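Local coordinates for probable DNA endonuclease SmrA (Escherichia coli, PDB 3QD7), which binds DNA and has DNA endonuclease activity, the piece described here holding the Smr domain of this stand-alone small MutS-related protein, at residues Asp16-Ser21 / Ile95-Val100; Phe9-Phe14 / Val100-Thr105; Gln22-Arg27 / Gln111-Ala116; Leu80-Lys85 / Ser123-Val128; Ala48-Leu53 / Lys62-Phe67. One frame throughout, in Å; residues are numbered along the deposited sequence.

Contact 1: Asp16-Ser21 / Ile95-Val100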
# COMPACT_ATOMS: atom_id res chain seq x y z
N ASP A 16 1.96 14.10 -5.03
CA ASP A 16 0.87 14.72 -4.33
C ASP A 16 0.96 14.29 -2.85
O ASP A 16 0.50 13.21 -2.48
CB ASP A 16 -0.48 14.32 -4.99
CG ASP A 16 -0.41 12.99 -5.81
OD1 ASP A 16 0.67 12.65 -6.39
OD2 ASP A 16 -1.46 12.30 -5.92
N ILE A 17 1.57 15.15 -2.03
CA ILE A 17 1.82 14.85 -0.62
C ILE A 17 0.51 14.83 0.14
O ILE A 17 -0.29 15.76 0.02
CB ILE A 17 2.83 15.83 0.01
CG1 ILE A 17 4.19 15.64 -0.66
CG2 ILE A 17 2.96 15.60 1.53
CD1 ILE A 17 5.17 16.79 -0.44
N ILE A 18 0.29 13.76 0.90
CA ILE A 18 -0.94 13.64 1.68
C ILE A 18 -0.76 14.22 3.09
O ILE A 18 0.15 13.82 3.83
CB ILE A 18 -1.49 12.19 1.71
CG1 ILE A 18 -1.66 11.66 0.29
CG2 ILE A 18 -2.86 12.12 2.46
CD1 ILE A 18 -1.70 10.18 0.25
N PRO A 19 -1.62 15.19 3.45
CA PRO A 19 -1.53 15.79 4.79
C PRO A 19 -1.70 14.73 5.86
O PRO A 19 -2.39 13.74 5.63
CB PRO A 19 -2.71 16.77 4.80
CG PRO A 19 -2.83 17.18 3.36
CD PRO A 19 -2.53 15.94 2.57
N LEU A 20 -1.07 14.92 7.02
CA LEU A 20 -1.14 13.94 8.11
C LEU A 20 -2.58 13.77 8.61
O LEU A 20 -2.95 12.71 9.13
CB LEU A 20 -0.23 14.34 9.27
CG LEU A 20 1.29 14.42 9.07
CD1 LEU A 20 1.93 14.83 10.41
CD2 LEU A 20 1.90 13.13 8.53
N SER A 21 -3.37 14.82 8.42
CA SER A 21 -4.78 14.84 8.81
C SER A 21 -5.66 14.02 7.86
O SER A 21 -6.81 13.73 8.21
CB SER A 21 -5.30 16.28 8.89
OG SER A 21 -5.50 16.83 7.59
N ILE A 95 6.19 10.99 3.22
CA ILE A 95 6.58 10.95 1.81
C ILE A 95 6.41 9.53 1.26
O ILE A 95 5.81 9.32 0.20
CB ILE A 95 8.03 11.45 1.58
CG1 ILE A 95 8.20 12.94 1.96
CG2 ILE A 95 8.44 11.24 0.14
CD1 ILE A 95 7.16 13.87 1.37
N VAL A 96 6.96 8.56 2.00
CA VAL A 96 6.74 7.15 1.69
C VAL A 96 5.24 6.80 1.61
O VAL A 96 4.83 6.16 0.64
CB VAL A 96 7.46 6.21 2.69
CG1 VAL A 96 7.12 4.71 2.40
CG2 VAL A 96 8.97 6.40 2.60
N ARG A 97 4.47 7.20 2.62
CA ARG A 97 3.03 6.98 2.66
C ARG A 97 2.37 7.55 1.40
O ARG A 97 1.48 6.93 0.82
CB ARG A 97 2.43 7.63 3.92
CG ARG A 97 0.96 7.22 4.19
CD ARG A 97 0.39 7.84 5.46
NE ARG A 97 0.21 9.29 5.33
CZ ARG A 97 -0.95 9.93 5.44
NH1 ARG A 97 -2.08 9.27 5.71
NH2 ARG A 97 -0.96 11.25 5.27
N SER A 98 2.80 8.75 1.00
CA SER A 98 2.19 9.43 -0.17
C SER A 98 2.50 8.72 -1.48
O SER A 98 1.61 8.60 -2.33
CB SER A 98 2.58 10.91 -0.24
OG SER A 98 2.03 11.62 0.83
N TYR A 99 3.73 8.23 -1.61
CA TYR A 99 4.10 7.42 -2.77
C TYR A 99 3.34 6.12 -2.79
O TYR A 99 2.89 5.69 -3.87
CB TYR A 99 5.61 7.16 -2.81
CG TYR A 99 6.38 8.21 -3.56
CD1 TYR A 99 6.08 8.51 -4.90
CD2 TYR A 99 7.41 8.93 -2.94
CE1 TYR A 99 6.80 9.47 -5.61
CE2 TYR A 99 8.14 9.92 -3.64
CZ TYR A 99 7.82 10.17 -4.97
OH TYR A 99 8.50 11.13 -5.66
N VAL A 100 3.19 5.49 -1.62
CA VAL A 100 2.48 4.20 -1.56
C VAL A 100 1.01 4.42 -1.99
O VAL A 100 0.44 3.62 -2.73
CB VAL A 100 2.57 3.52 -0.15
CG1 VAL A 100 1.56 2.36 -0.04
CG2 VAL A 100 4.02 3.03 0.17
O HOH W 1 0.27 10.65 -3.46

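Contact 2: Phe9-Phe14 / Val100-Thr105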
# COMPACT_ATOMS: atom_id res chain seq x y z
N PHE A 9 6.49 -0.12 -13.40
CA PHE A 9 5.72 1.01 -13.92
C PHE A 9 5.34 2.06 -12.87
O PHE A 9 4.72 3.07 -13.21
CB PHE A 9 4.45 0.51 -14.64
CG PHE A 9 3.65 -0.50 -13.85
CD1 PHE A 9 3.61 -1.83 -14.27
CD2 PHE A 9 2.92 -0.11 -12.71
CE1 PHE A 9 2.87 -2.78 -13.54
CE2 PHE A 9 2.16 -1.05 -11.98
CZ PHE A 9 2.16 -2.40 -12.40
N LEU A 10 5.69 1.82 -11.62
CA LEU A 10 5.41 2.81 -10.56
C LEU A 10 6.10 4.16 -10.84
O LEU A 10 7.29 4.21 -11.18
CB LEU A 10 5.83 2.24 -9.19
CG LEU A 10 5.17 0.89 -8.82
CD1 LEU A 10 5.41 0.53 -7.40
CD2 LEU A 10 3.66 0.93 -9.06
N THR A 11 5.35 5.25 -10.69
CA THR A 11 5.83 6.56 -11.14
C THR A 11 6.22 7.44 -9.96
O THR A 11 5.69 7.29 -8.86
CB THR A 11 4.77 7.32 -12.03
OG1 THR A 11 3.61 7.62 -11.25
CG2 THR A 11 4.38 6.51 -13.30
N THR A 12 7.16 8.34 -10.20
CA THR A 12 7.54 9.32 -9.21
C THR A 12 7.30 10.68 -9.82
O THR A 12 6.89 10.79 -10.98
CB THR A 12 9.02 9.19 -8.79
OG1 THR A 12 9.85 9.39 -9.94
CG2 THR A 12 9.32 7.82 -8.22
N GLY A 13 7.54 11.73 -9.06
CA GLY A 13 7.52 13.07 -9.64
C GLY A 13 6.15 13.66 -9.55
O GLY A 13 5.15 12.98 -9.79
N PHE A 14 6.10 14.94 -9.21
CA PHE A 14 4.84 15.63 -8.93
C PHE A 14 4.05 14.84 -7.88
O PHE A 14 2.82 14.69 -7.96
CB PHE A 14 4.04 15.88 -10.22
CG PHE A 14 4.78 16.72 -11.24
CD1 PHE A 14 4.58 18.10 -11.29
CD2 PHE A 14 5.69 16.14 -12.12
CE1 PHE A 14 5.27 18.88 -12.21
CE2 PHE A 14 6.38 16.92 -13.04
CZ PHE A 14 6.17 18.29 -13.09
N VAL A 100 3.19 5.49 -1.62
CA VAL A 100 2.48 4.20 -1.56
C VAL A 100 1.01 4.42 -1.99
O VAL A 100 0.44 3.62 -2.73
CB VAL A 100 2.57 3.52 -0.15
CG1 VAL A 100 1.56 2.36 -0.04
CG2 VAL A 100 4.02 3.03 0.17
N ALA A 101 0.42 5.53 -1.55
CA ALA A 101 -0.94 5.88 -1.98
C ALA A 101 -1.10 5.91 -3.51
O ALA A 101 -2.08 5.42 -4.04
CB ALA A 101 -1.36 7.21 -1.38
N ARG A 102 -0.14 6.52 -4.20
CA ARG A 102 -0.19 6.59 -5.65
C ARG A 102 0.12 5.24 -6.27
O ARG A 102 -0.59 4.80 -7.17
CB ARG A 102 0.84 7.61 -6.15
CG ARG A 102 1.14 7.48 -7.63
CD ARG A 102 2.38 8.24 -7.98
NE ARG A 102 2.10 9.67 -8.05
CZ ARG A 102 2.92 10.56 -8.59
NH1 ARG A 102 4.07 10.16 -9.12
NH2 ARG A 102 2.57 11.84 -8.61
N TRP A 103 1.19 4.59 -5.82
CA TRP A 103 1.64 3.33 -6.44
C TRP A 103 0.58 2.24 -6.45
O TRP A 103 0.45 1.50 -7.43
CB TRP A 103 2.91 2.81 -5.77
CG TRP A 103 4.08 3.73 -5.92
CD1 TRP A 103 4.28 4.68 -6.89
CD2 TRP A 103 5.24 3.78 -5.08
NE1 TRP A 103 5.49 5.32 -6.69
CE2 TRP A 103 6.10 4.78 -5.59
CE3 TRP A 103 5.64 3.05 -3.97
CZ2 TRP A 103 7.33 5.07 -5.01
CZ3 TRP A 103 6.86 3.34 -3.39
CH2 TRP A 103 7.69 4.35 -3.91
N LEU A 104 -0.21 2.16 -5.36
CA LEU A 104 -1.21 1.12 -5.27
C LEU A 104 -2.30 1.31 -6.30
O LEU A 104 -2.81 0.33 -6.83
CB LEU A 104 -1.81 1.00 -3.86
CG LEU A 104 -0.85 0.54 -2.77
CD1 LEU A 104 -1.49 0.64 -1.37
CD2 LEU A 104 -0.31 -0.86 -3.05
N THR A 105 -2.65 2.57 -6.62
CA THR A 105 -3.69 2.83 -7.63
C THR A 105 -3.22 2.45 -9.05
O THR A 105 -4.04 2.28 -9.96
CB THR A 105 -4.18 4.28 -7.66
OG1 THR A 105 -3.14 5.12 -8.16
CG2 THR A 105 -4.61 4.77 -6.25

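Contact 3: Gln22-Arg27 / Gln111-Ala116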
# COMPACT_ATOMS: atom_id res chain seq x y z
N GLN A 22 -5.13 13.67 6.68
CA GLN A 22 -5.86 12.77 5.77
C GLN A 22 -5.41 11.30 5.89
O GLN A 22 -4.21 10.99 5.75
CB GLN A 22 -5.80 13.25 4.32
CG GLN A 22 -6.60 14.54 4.09
CD GLN A 22 -6.49 15.10 2.67
OE1 GLN A 22 -6.00 14.43 1.74
NE2 GLN A 22 -6.97 16.33 2.51
N PRO A 23 -6.37 10.39 6.12
CA PRO A 23 -6.08 8.96 6.11
C PRO A 23 -5.86 8.51 4.68
O PRO A 23 -6.11 9.27 3.74
CB PRO A 23 -7.36 8.34 6.64
CG PRO A 23 -8.43 9.27 6.18
CD PRO A 23 -7.82 10.65 6.30
N LEU A 24 -5.37 7.28 4.55
CA LEU A 24 -5.25 6.62 3.26
C LEU A 24 -6.57 5.92 3.04
O LEU A 24 -6.96 5.10 3.85
CB LEU A 24 -4.08 5.61 3.28
CG LEU A 24 -2.88 5.92 2.41
CD1 LEU A 24 -2.41 7.38 2.53
CD2 LEU A 24 -1.75 4.94 2.64
N GLU A 25 -7.27 6.28 1.98
CA GLU A 25 -8.47 5.58 1.56
C GLU A 25 -8.64 5.65 0.04
O GLU A 25 -8.43 6.71 -0.59
CB GLU A 25 -9.69 6.14 2.25
CG GLU A 25 -9.87 5.71 3.70
CD GLU A 25 -11.08 6.36 4.34
OE1 GLU A 25 -11.68 7.23 3.66
OE2 GLU A 25 -11.42 6.02 5.51
N PHE A 26 -8.98 4.51 -0.56
CA PHE A 26 -9.12 4.41 -2.00
C PHE A 26 -10.03 3.25 -2.27
O PHE A 26 -9.87 2.19 -1.65
CB PHE A 26 -7.75 4.19 -2.69
CG PHE A 26 -7.84 3.87 -4.16
CD1 PHE A 26 -8.12 4.86 -5.09
CD2 PHE A 26 -7.64 2.58 -4.60
CE1 PHE A 26 -8.23 4.55 -6.47
CE2 PHE A 26 -7.73 2.26 -5.95
CZ PHE A 26 -8.03 3.27 -6.90
N ARG A 27 -10.97 3.44 -3.19
CA ARG A 27 -11.85 2.37 -3.61
C ARG A 27 -12.16 2.55 -5.10
O ARG A 27 -12.56 3.64 -5.52
CB ARG A 27 -13.13 2.40 -2.76
CG ARG A 27 -14.16 1.33 -3.09
CD ARG A 27 -15.47 1.56 -2.31
NE ARG A 27 -16.02 2.90 -2.55
CZ ARG A 27 -16.58 3.66 -1.61
NH1 ARG A 27 -16.68 3.22 -0.37
NH2 ARG A 27 -17.05 4.87 -1.93
N GLN A 111 -7.89 -3.34 -5.62
CA GLN A 111 -9.32 -2.94 -5.58
C GLN A 111 -9.57 -1.75 -4.65
O GLN A 111 -10.42 -0.91 -4.93
CB GLN A 111 -10.20 -4.10 -5.12
CG GLN A 111 -10.10 -5.38 -5.96
CD GLN A 111 -10.57 -6.61 -5.20
OE1 GLN A 111 -11.42 -7.38 -5.68
NE2 GLN A 111 -10.04 -6.81 -4.01
N ALA A 112 -8.85 -1.71 -3.53
CA ALA A 112 -9.08 -0.72 -2.51
C ALA A 112 -7.91 -0.72 -1.53
O ALA A 112 -7.17 -1.69 -1.45
CB ALA A 112 -10.41 -1.04 -1.75
N TYR A 113 -7.78 0.35 -0.77
CA TYR A 113 -6.95 0.36 0.41
C TYR A 113 -7.53 1.33 1.44
O TYR A 113 -8.40 2.16 1.12
CB TYR A 113 -5.46 0.66 0.10
CG TYR A 113 -5.16 1.98 -0.60
CD1 TYR A 113 -5.20 3.17 0.07
CD2 TYR A 113 -4.79 2.01 -1.95
CE1 TYR A 113 -4.93 4.36 -0.56
CE2 TYR A 113 -4.50 3.22 -2.59
CZ TYR A 113 -4.57 4.38 -1.89
OH TYR A 113 -4.30 5.57 -2.49
N CYS A 114 -7.05 1.20 2.68
CA CYS A 114 -7.42 2.13 3.76
C CYS A 114 -6.44 2.02 4.93
O CYS A 114 -5.70 1.05 5.04
CB CYS A 114 -8.84 1.86 4.24
SG CYS A 114 -8.97 0.32 5.17
N THR A 115 -6.45 3.02 5.80
CA THR A 115 -5.55 3.04 6.95
C THR A 115 -5.84 1.79 7.82
O THR A 115 -6.99 1.39 7.93
CB THR A 115 -5.68 4.40 7.71
OG1 THR A 115 -5.33 5.47 6.81
CG2 THR A 115 -4.74 4.48 8.86
N ALA A 116 -4.80 1.15 8.34
CA ALA A 116 -4.94 -0.03 9.19
C ALA A 116 -5.54 0.28 10.57
O ALA A 116 -5.48 1.40 11.02
CB ALA A 116 -3.59 -0.69 9.37

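Contact 4: Leu80-Lys85 / Ser123-Val128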
# COMPACT_ATOMS: atom_id res chain seq x y z
N LEU A 80 -0.76 -6.06 3.88
CA LEU A 80 -0.49 -4.94 4.75
C LEU A 80 0.79 -4.24 4.33
O LEU A 80 1.84 -4.87 4.19
CB LEU A 80 -0.31 -5.45 6.20
CG LEU A 80 0.01 -4.41 7.28
CD1 LEU A 80 -1.18 -3.46 7.44
CD2 LEU A 80 0.27 -5.14 8.58
N ILE A 81 0.74 -2.93 4.15
CA ILE A 81 1.97 -2.20 3.91
C ILE A 81 2.28 -1.24 5.06
O ILE A 81 1.46 -0.40 5.40
CB ILE A 81 1.96 -1.44 2.56
CG1 ILE A 81 1.61 -2.39 1.39
CG2 ILE A 81 3.32 -0.75 2.33
CD1 ILE A 81 1.45 -1.63 0.09
N ILE A 82 3.49 -1.35 5.60
CA ILE A 82 3.94 -0.58 6.74
C ILE A 82 4.89 0.53 6.30
O ILE A 82 6.05 0.27 5.94
CB ILE A 82 4.67 -1.47 7.78
CG1 ILE A 82 3.87 -2.78 8.02
CG2 ILE A 82 4.92 -0.69 9.10
CD1 ILE A 82 4.67 -3.96 8.59
N HIS A 83 4.39 1.76 6.31
CA HIS A 83 5.20 2.92 5.92
C HIS A 83 5.74 3.73 7.10
O HIS A 83 6.76 4.39 6.98
CB HIS A 83 4.41 3.82 4.98
CG HIS A 83 3.05 4.15 5.49
ND1 HIS A 83 1.91 3.63 4.93
CD2 HIS A 83 2.66 4.92 6.53
CE1 HIS A 83 0.86 4.08 5.60
NE2 HIS A 83 1.29 4.85 6.58
N GLY A 84 5.04 3.67 8.24
CA GLY A 84 5.46 4.42 9.42
C GLY A 84 4.64 5.69 9.63
O GLY A 84 3.90 6.11 8.75
N LYS A 85 4.78 6.29 10.81
CA LYS A 85 4.08 7.53 11.15
C LYS A 85 5.08 8.68 11.13
O LYS A 85 6.19 8.56 11.63
CB LYS A 85 3.40 7.44 12.53
CG LYS A 85 2.57 6.17 12.78
CD LYS A 85 1.97 6.15 14.19
CE LYS A 85 1.16 4.87 14.46
NZ LYS A 85 0.35 5.01 15.75
N SER A 123 -2.21 4.23 11.96
CA SER A 123 -1.89 5.26 10.97
C SER A 123 -0.49 5.10 10.33
O SER A 123 -0.15 5.80 9.37
CB SER A 123 -2.08 6.67 11.58
OG SER A 123 -0.92 7.07 12.29
N GLY A 124 0.31 4.15 10.82
CA GLY A 124 1.59 3.84 10.16
C GLY A 124 1.53 2.75 9.09
O GLY A 124 2.57 2.36 8.55
N ALA A 125 0.34 2.24 8.78
CA ALA A 125 0.23 1.12 7.82
C ALA A 125 -1.05 1.17 7.07
O ALA A 125 -2.01 1.81 7.53
CB ALA A 125 0.33 -0.22 8.58
N CYS A 126 -1.13 0.49 5.94
CA CYS A 126 -2.43 0.36 5.29
C CYS A 126 -2.73 -1.05 4.79
O CYS A 126 -1.82 -1.80 4.40
CB CYS A 126 -2.62 1.42 4.19
SG CYS A 126 -1.59 1.15 2.77
N TYR A 127 -4.01 -1.39 4.86
CA TYR A 127 -4.59 -2.62 4.34
C TYR A 127 -4.78 -2.40 2.87
O TYR A 127 -5.21 -1.31 2.48
CB TYR A 127 -6.00 -2.82 4.91
CG TYR A 127 -6.04 -3.11 6.37
CD1 TYR A 127 -5.01 -3.81 6.98
CD2 TYR A 127 -7.13 -2.71 7.16
CE1 TYR A 127 -5.03 -4.11 8.31
CE2 TYR A 127 -7.15 -3.01 8.51
CZ TYR A 127 -6.09 -3.72 9.07
OH TYR A 127 -6.07 -4.04 10.39
N VAL A 128 -4.56 -3.43 2.08
CA VAL A 128 -4.77 -3.34 0.65
C VAL A 128 -5.61 -4.55 0.21
O VAL A 128 -5.29 -5.70 0.55
CB VAL A 128 -3.40 -3.30 -0.12
CG1 VAL A 128 -3.59 -3.10 -1.63
CG2 VAL A 128 -2.45 -2.26 0.47

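Contact 5: Ala48-Leu53 / Lys62-Phe67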
# COMPACT_ATOMS: atom_id res chain seq x y z
N ALA A 48 2.10 -11.67 4.44
CA ALA A 48 1.18 -10.80 3.70
C ALA A 48 1.47 -9.38 4.05
O ALA A 48 0.64 -8.53 3.81
CB ALA A 48 -0.26 -11.10 4.08
N SER A 49 2.63 -9.12 4.65
CA SER A 49 2.92 -7.75 5.04
C SER A 49 4.29 -7.29 4.53
O SER A 49 5.18 -8.09 4.33
CB SER A 49 2.76 -7.57 6.56
OG SER A 49 3.87 -8.08 7.26
N LEU A 50 4.40 -6.00 4.25
CA LEU A 50 5.59 -5.43 3.67
C LEU A 50 6.09 -4.30 4.57
O LEU A 50 5.41 -3.30 4.75
CB LEU A 50 5.29 -4.91 2.26
CG LEU A 50 6.41 -4.16 1.55
CD1 LEU A 50 7.54 -5.14 1.16
CD2 LEU A 50 5.89 -3.41 0.32
N ASN A 51 7.30 -4.44 5.09
CA ASN A 51 7.91 -3.48 5.99
C ASN A 51 8.88 -2.49 5.32
O ASN A 51 10.00 -2.85 4.93
CB ASN A 51 8.54 -4.25 7.17
CG ASN A 51 9.26 -3.35 8.17
OD1 ASN A 51 9.86 -3.85 9.12
ND2 ASN A 51 9.20 -2.07 7.97
N LEU A 52 8.45 -1.23 5.19
CA LEU A 52 9.17 -0.17 4.46
C LEU A 52 9.87 0.82 5.38
O LEU A 52 10.39 1.86 4.91
CB LEU A 52 8.17 0.63 3.64
CG LEU A 52 7.91 0.33 2.17
CD1 LEU A 52 8.24 -1.08 1.81
CD2 LEU A 52 6.48 0.72 1.77
N LEU A 53 9.85 0.54 6.68
CA LEU A 53 10.45 1.45 7.65
C LEU A 53 11.91 1.68 7.34
O LEU A 53 12.66 0.72 7.05
CB LEU A 53 10.28 0.93 9.08
CG LEU A 53 8.83 0.78 9.53
CD1 LEU A 53 8.81 -0.03 10.82
CD2 LEU A 53 8.14 2.13 9.74
N LYS A 62 10.90 -0.21 -5.51
CA LYS A 62 11.29 -1.56 -5.94
C LYS A 62 10.62 -2.65 -5.08
O LYS A 62 10.15 -3.65 -5.61
CB LYS A 62 12.83 -1.70 -5.93
CG LYS A 62 13.55 -0.69 -6.84
CD LYS A 62 15.02 -1.08 -7.16
CE LYS A 62 15.92 -1.02 -5.94
NZ LYS A 62 17.33 -0.74 -6.31
N MET A 63 10.57 -2.45 -3.77
CA MET A 63 9.96 -3.41 -2.84
C MET A 63 8.43 -3.54 -3.03
O MET A 63 7.89 -4.63 -3.05
CB MET A 63 10.27 -3.01 -1.38
CG MET A 63 11.75 -3.11 -1.02
SD MET A 63 12.14 -2.26 0.53
CE MET A 63 11.65 -3.51 1.71
N VAL A 64 7.75 -2.42 -3.17
CA VAL A 64 6.29 -2.43 -3.33
C VAL A 64 5.92 -3.17 -4.63
O VAL A 64 5.04 -4.02 -4.66
CB VAL A 64 5.72 -0.96 -3.30
CG1 VAL A 64 4.26 -0.88 -3.76
CG2 VAL A 64 5.90 -0.34 -1.89
N PHE A 65 6.63 -2.83 -5.70
CA PHE A 65 6.40 -3.45 -6.98
C PHE A 65 6.62 -4.95 -6.88
O PHE A 65 5.75 -5.74 -7.24
CB PHE A 65 7.31 -2.84 -8.03
CG PHE A 65 7.15 -3.44 -9.39
CD1 PHE A 65 8.16 -4.24 -9.93
CD2 PHE A 65 6.01 -3.18 -10.14
CE1 PHE A 65 8.04 -4.78 -11.21
CE2 PHE A 65 5.88 -3.73 -11.43
CZ PHE A 65 6.89 -4.53 -11.95
N SER A 66 7.79 -5.33 -6.38
CA SER A 66 8.13 -6.74 -6.23
C SER A 66 7.17 -7.48 -5.28
O SER A 66 6.76 -8.61 -5.54
CB SER A 66 9.58 -6.83 -5.75
OG SER A 66 9.99 -8.18 -5.71
N PHE A 67 6.82 -6.83 -4.16
CA PHE A 67 5.94 -7.44 -3.16
C PHE A 67 4.53 -7.66 -3.73
O PHE A 67 3.94 -8.72 -3.57
CB PHE A 67 5.87 -6.55 -1.90
CG PHE A 67 4.88 -7.01 -0.87
CD1 PHE A 67 5.16 -8.12 -0.04
CD2 PHE A 67 3.67 -6.31 -0.69
CE1 PHE A 67 4.23 -8.54 0.94
CE2 PHE A 67 2.75 -6.72 0.30
CZ PHE A 67 3.03 -7.84 1.11

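Contact 1: Asp16-Ser21 / Ile95-Val100
S98 and R97, adjacent on helix 92-105, take hold of the loop 16-21 through its backbone, a clear case of a helix binding an irregular chain by its peptide groups. The tight part centres on S98. Its OG accepts the N-H of I18 at 2.8 Å in an almost straight bond (172°), and the hydroxyl is also bonded to the carbonyl of N94 one turn earlier. R97 works beside it: a bend at chi3 (69°) in an otherwise extended chain brings NH2 to two successive carbonyls. The firmer bond runs from R97 NH2 to P19 O at 2.9 Å, with the oxygen at the guanidinium edge and the donor above the carbonyl plane; the one to I18 O is weak. I18 crosses the arginine at about a right angle, its CG2 lying 3.5 Å from R97 NH2, while its CD1 rests near S98 CA.

The other end is looser. The end of I95, CD1, meets both CG1 and CD1 of I17, each at 4.0 Å, and a water bridges D16 O and S98 O, donating to both. D16 sends its carboxylate to a salt bridge with R102. Beyond the contact, R97 NH1 reaches Q22 O and I18 packs on L24, placing the loop where it leads into strand 25-27; separately, I95 packs helix 92-105 on V57 of helix 57-73.

Contact 2: Phe9-Phe14 / Val100-Thr105
The indole of W103 is covered on one face by L10, whose CB stands 3.9 Å from the centroid of the five-membered ring in a CH-pi contact, 20° off the normal; CD1 of L10 lies over the same face toward the rim. On the opposite face, also toward the rim, is the backbone N of V100 from the preceding helical turn. At the edge, T11 O sits in the ring plane and accepts from W103 NE1 at 2.9 Å, although the donor lies above the carbonyl plane.

The guanidinium of R102 is the second flat group, and it is approached at its edge. Its NH1 and NH2 grip G13 O end-on, each at 3.1 Å and both from the same face of the carbonyl plane. NH1 adds a weak bond to T11 O, so that this oxygen is shared by two neighbouring side chains. Here an irregular stretch near the start of the chain is fastened to helix 92-105 of the Smr domain, offering it carbonyls. G13 has a positive phi (91°), a backbone shape that by itself calls for glycine, since a CB would crowd the carbonyl O of T12.

R102 bends at chi3 toward the loop, and its NH2 also forms a salt bridge with D16. T11 OG1 lies 3.5 Å from R102 CD and is hydrogen-bonded to E106, while L10 packs on F65 of helix 57-73.

Contact 3: Gln22-Arg27 / Gln111-Ala116
F26 and Y113 face each other as an antiparallel hydrogen-bonded pair, and their two backbone bonds, F26 N to Y113 O and Y113 N to F26 O, are both 2.9 Å long. Their side chains share one face of the sheet. Here the tyrosine ring lies beneath F26 CB, which stands 3.4 Å from its centroid and 16° off the normal in a close CH-pi contact. The two rings themselves barely overlap: their planes are near parallel, at 27°, but slid apart. A chi1 of 58° tucks the Y113 ring in over its own backbone and so beneath its neighbour. L24 CG lies 3.9 Å from Y113 CE1.

On the other face, E25 CG meets C114 CB at 4.0 Å. Past the regular pairing, T115 substitutes a side-chain acceptor for a backbone one: its OG1 takes the N-H of L24 at 2.9 Å, whereas T115 N makes a weak bond to L24 O.

Further out, T105 of helix 92-105 touches both rings, and the Y113 hydroxyl makes a weak hydrogen bond to A101 O. The chemistry implies an edge-strand pairing built on the two F26-Y113 backbone bonds and reinforced by the T115 hydroxyl and the packing of F26 on Y113, with E25 and R27 exposed on the reverse.

Contact 4: Leu80-Lys85 / Ser123-Val128
H83 and G84 open the HGxG signature of the Smr family, and this contact shapes the start of that loop where two inner, antiparallel strands of the sheet, 78-82 and 125-130, meet. I81 and C126 form the hydrogen-bonded pair: I81 N reaches C126 O at 2.8 Å, nearly straight at 171°, and C126 N returns to I81 O. Beyond the strand end the pairing runs on into the loop, where G124 O is gripped by two successive amides, H83 N and G84 N, the latter at 2.8 Å.

The H83 ring folds back over the peptide it has just joined. Its chi1 of 49° sets one ring face against G124 O and lets NE2 donate to S123 O at 3.3 Å, tilted from the ring plane. K85 CG passes 3.6 Å from G124 N, and its extended chain runs alongside S123 OG.

Apolar packing differs by face. L80 CD1 touches A125 CB at 3.8 Å and the Y127 ring obliquely, while I81 CD1 meets V128 CG2 across the side covered by helix 92-105, where L104 rests on both. The whole is an antiparallel pair of inner strands in the mixed sheet of an alpha/beta/alpha fold, continued into the HGxG loop.

Contact 5: Ala48-Leu53 / Lys62-Phe67
CH-pi contact leads the packing between L50 and F67. L50 CB stands over the centre of the phenylalanine ring, 3.6 Å from the centroid and only 8° off the normal, and the leucine's methyl carbons reach down to F67 CB. The two side chains slide past each other in opposite directions. The far end of the ring meets the backbone of A48 and S49: A48 C lies at its edge, 3.7 Å from F67 CZ, and S49 O approaches F67 CE1 obliquely at 3.5 Å.

Aliphatic contacts make up the next group. V64 CG2 is shared by two leucines, touching L50 CD2 at 3.8 Å and L52 CD2 at 3.9 Å, and the valine crosses each at about a right angle. M63 contributes a sulfur-linked arm: bent at chi3 (82°), it carries CE to 3.7 Å from N51 O, with L52 CD1 farther off.

The helix packs on the strand without hydrogen bonds, its side chains meeting both side chains and backbone atoms. It runs nearly antiparallel to the strand, as expected in a beta-alpha-beta crossover; helix 57-73 leads on to strand 78-82, which pairs in parallel with strand 49-51, while V64 touches W103 and L52 touches V100 of helix 92-105.

In the fold
The five contacts show how chemistry follows position in an alpha/beta domain. Contacts 4 and 5 are the buried ones: the first joins inner strands by backbone bonds, the second packs a helix on an edge strand with no hydrogen bond between them, and L80 links them by bonding to A48 and L50. Contact 3, partly buried with E25 and R27 exposed, closes the opposite edge of the same sheet, its centre about 17 Å from that of contact 5. Contacts 1 and 2 are partly buried and share helix 92-105; both use arginines to collect loop carbonyls, and the salt bridge from D16 to R102 ties them together. That helix also presents V100 and L104 to I81, connecting the loop contacts, polar and apolar, with the sheet.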